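Local coordinates for protein L-tyrosine isonitrile synthase (Pseudomonas aeruginosa, PDB 3E59) that converts the amino group of L-tyrosine into an isonitrile, taking the carbon from C2 of ribulose 5-phosphate, in paerucumarin biosynthesis, at residues P65-K70 with I110-D115. Residues are numbered along the deposited sequence; the frame is centred on the assembly and turned at random.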
ATOM      1  N   PRO A  65      -2.452   1.148  -5.180  1.00 36.51           N
ATOM      2  CA  PRO A  65      -1.488   2.183  -4.823  1.00 36.53           C
ATOM      3  C   PRO A  65      -0.665   1.723  -3.620  1.00 38.46           C
ATOM      4  O   PRO A  65      -1.218   1.526  -2.516  1.00 36.95           O
ATOM      5  CB  PRO A  65      -2.382   3.385  -4.449  1.00 38.96           C
ATOM      6  CG  PRO A  65      -3.752   3.024  -4.915  1.00 38.33           C
ATOM      7  CD  PRO A  65      -3.815   1.545  -4.786  1.00 36.20           C
ATOM      8  N   ALA A  66       0.637   1.534  -3.833  1.00 35.81           N
ATOM      9  CA  ALA A  66       1.511   0.909  -2.832  1.00 35.45           C
ATOM     10  C   ALA A  66       2.974   0.913  -3.285  1.00 37.44           C
ATOM     11  O   ALA A  66       3.284   1.318  -4.405  1.00 35.40           O
ATOM     12  CB  ALA A  66       1.065  -0.530  -2.563  1.00 35.09           C
ATOM     13  N   PHE A  67       3.858   0.443  -2.405  1.00 36.67           N
ATOM     14  CA  PHE A  67       5.291   0.310  -2.685  1.00 36.66           C
ATOM     15  C   PHE A  67       5.942   1.625  -3.149  1.00 35.56           C
ATOM     16  O   PHE A  67       6.515   1.688  -4.251  1.00 34.31           O
ATOM     17  CB  PHE A  67       5.553  -0.811  -3.702  1.00 34.68           C
ATOM     18  CG  PHE A  67       5.136  -2.187  -3.241  1.00 35.79           C
ATOM     19  CD1 PHE A  67       3.869  -2.709  -3.585  1.00 35.93           C
ATOM     20  CD2 PHE A  67       6.019  -2.989  -2.518  1.00 33.87           C
ATOM     21  CE1 PHE A  67       3.493  -3.999  -3.187  1.00 33.79           C
ATOM     22  CE2 PHE A  67       5.652  -4.267  -2.106  1.00 33.26           C
ATOM     23  CZ  PHE A  67       4.390  -4.779  -2.446  1.00 34.25           C
ATOM     24  N   PRO A  68       5.848   2.683  -2.322  1.00 37.05           N
ATOM     25  CA  PRO A  68       6.421   3.979  -2.712  1.00 36.63           C
ATOM     26  C   PRO A  68       7.945   4.044  -2.589  1.00 36.04           C
ATOM     27  O   PRO A  68       8.627   4.491  -3.509  1.00 35.56           O
ATOM     28  CB  PRO A  68       5.768   4.964  -1.725  1.00 38.00           C
ATOM     29  CG  PRO A  68       5.503   4.164  -0.510  1.00 39.92           C
ATOM     30  CD  PRO A  68       5.169   2.756  -1.014  1.00 39.48           C
ATOM     31  N   ALA A  69       8.452   3.636  -1.430  1.00 37.97           N
ATOM     32  CA  ALA A  69       9.865   3.691  -1.090  1.00 38.27           C
ATOM     33  C   ALA A  69       9.907   3.243   0.337  1.00 39.78           C
ATOM     34  O   ALA A  69       8.889   3.284   1.028  1.00 36.87           O
ATOM     35  CB  ALA A  69      10.419   5.116  -1.195  1.00 37.20           C
ATOM     36  N   LYS A  70      11.080   2.806   0.781  1.00 40.19           N
ATOM     37  CA  LYS A  70      11.270   2.453   2.180  1.00 42.73           C
ATOM     38  C   LYS A  70      11.125   3.702   3.069  1.00 42.64           C
ATOM     39  O   LYS A  70      11.433   4.823   2.639  1.00 41.43           O
ATOM     40  CB  LYS A  70      12.647   1.808   2.356  1.00 42.99           C
ATOM     41  CG  LYS A  70      12.644   0.441   3.051  1.00 44.53           C
ATOM     42  CD  LYS A  70      12.108  -0.668   2.188  1.00 40.93           C
ATOM     43  CE  LYS A  70      12.546  -2.033   2.705  1.00 41.57           C
ATOM     44  NZ  LYS A  70      11.439  -2.920   3.154  1.00 39.29           N
ATOM     45  N   ILE A 110      -2.725  -7.573 -11.396  1.00 37.67           N
ATOM     46  CA  ILE A 110      -2.624  -6.507 -10.394  1.00 37.98           C
ATOM     47  C   ILE A 110      -1.571  -5.507 -10.843  1.00 38.15           C
ATOM     48  O   ILE A 110      -0.393  -5.860 -11.037  1.00 36.32           O
ATOM     49  CB  ILE A 110      -2.285  -7.025  -8.966  1.00 37.94           C
ATOM     50  CG1 ILE A 110      -3.381  -7.961  -8.456  1.00 37.65           C
ATOM     51  CG2 ILE A 110      -2.089  -5.828  -7.967  1.00 35.73           C
ATOM     52  CD1 ILE A 110      -3.018  -8.697  -7.130  1.00 35.98           C
ATOM     53  N   THR A 111      -2.005  -4.263 -11.024  1.00 34.89           N
ATOM     54  CA  THR A 111      -1.075  -3.195 -11.341  1.00 34.55           C
ATOM     55  C   THR A 111      -0.734  -2.446 -10.061  1.00 35.22           C
ATOM     56  O   THR A 111      -1.603  -1.830  -9.431  1.00 36.19           O
ATOM     57  CB  THR A 111      -1.636  -2.232 -12.404  1.00 35.59           C
ATOM     58  OG1 THR A 111      -1.990  -2.980 -13.571  1.00 38.49           O
ATOM     59  CG2 THR A 111      -0.590  -1.187 -12.785  1.00 36.20           C
ATOM     60  N   VAL A 112       0.535  -2.527  -9.671  1.00 36.16           N
ATOM     61  CA  VAL A 112       1.047  -1.768  -8.549  1.00 34.46           C
ATOM     62  C   VAL A 112       1.228  -0.331  -9.011  1.00 36.91           C
ATOM     63  O   VAL A 112       2.051  -0.051  -9.882  1.00 40.23           O
ATOM     64  CB  VAL A 112       2.381  -2.363  -8.013  1.00 36.98           C
ATOM     65  CG1 VAL A 112       3.059  -1.401  -7.025  1.00 34.30           C
ATOM     66  CG2 VAL A 112       2.134  -3.712  -7.352  1.00 35.27           C
ATOM     67  N   CYS A 113       0.428   0.573  -8.446  1.00 37.90           N
ATOM     68  CA  CYS A 113       0.477   1.977  -8.823  1.00 37.55           C
ATOM     69  C   CYS A 113       1.277   2.750  -7.774  1.00 38.56           C
ATOM     70  O   CYS A 113       0.727   3.364  -6.868  1.00 36.82           O
ATOM     71  CB  CYS A 113      -0.937   2.529  -9.021  1.00 38.35           C
ATOM     72  SG  CYS A 113      -1.837   1.714 -10.402  1.00 37.93           S
ATOM     73  N   SER A 114       2.591   2.701  -7.914  1.00 38.52           N
ATOM     74  CA  SER A 114       3.482   3.292  -6.939  1.00 42.36           C
ATOM     75  C   SER A 114       3.156   4.758  -6.695  1.00 40.16           C
ATOM     76  O   SER A 114       3.011   5.541  -7.639  1.00 35.99           O
ATOM     77  CB  SER A 114       4.930   3.153  -7.390  1.00 44.30           C
ATOM     78  OG  SER A 114       5.764   3.894  -6.515  1.00 50.30           O
ATOM     79  N   ASP A 115       3.041   5.111  -5.421  1.00 41.53           N
ATOM     80  CA  ASP A 115       2.805   6.493  -5.016  1.00 42.22           C
ATOM     81  C   ASP A 115       4.078   7.178  -4.510  1.00 44.61           C
ATOM     82  O   ASP A 115       4.016   8.217  -3.851  1.00 40.70           O
ATOM     83  CB  ASP A 115       1.663   6.578  -3.986  1.00 43.93           C
ATOM     84  CG  ASP A 115       1.792   5.567  -2.835  1.00 45.73           C
ATOM     85  OD1 ASP A 115       2.655   4.658  -2.840  1.00 42.67           O
ATOM     86  OD2 ASP A 115       0.983   5.693  -1.898  1.00 50.90           O
TER
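With OG trans to its own backbone N (chi1 172°), Ser-114 extends its hydroxyl to the carbonyl of Phe-67, OG lying 3.2 Å from O. The backbone N of Gly-116 is hydrogen-bonded to the same OG. The backbones meet through two CA-H...O contacts running in opposite senses. CA of Pro-65 approaches O of Cys-113 at 3.2 Å. CA of Ser-114 approaches O of Ala-66 at 3.2 Å, the latter contact nearly straight at the hydrogen. Asp-115 lies alongside Pro-68, its carboxylate OD1 resting 3.3 Å from CB and 3.6 Å from CD of the proline ring. Chi1 of 48° sets that carboxylate between the backbone N and carbonyl of Asp-115. Segment 65-70 leaves the C-terminal end of strand 60-64, and 110-115 takes in the end of its neighbour, strand 108-112, and the residues after it, in the parallel five-stranded sheet; such ends commonly form the pocket in alpha/beta folds of this kind, and a phosphate ion bound beside Pro-65 is consistent with one here. CG1 of Val-112 reaches CD1 of Phe-67 at 3.8 Å, the two side chains crossing at about a right angle. The same methyl lies 3.8 Å from O of Ala-66. Helices 84-103 and 127-144 pack against the Phe-67 ring through Leu-90 and Leu-137, and the ring of Trp-281 meets it at an incline. The carbonyl of Cys-113 also accepts a hydrogen bond from the indole NE1 of Trp-240, linking the chain here to helix 219-247.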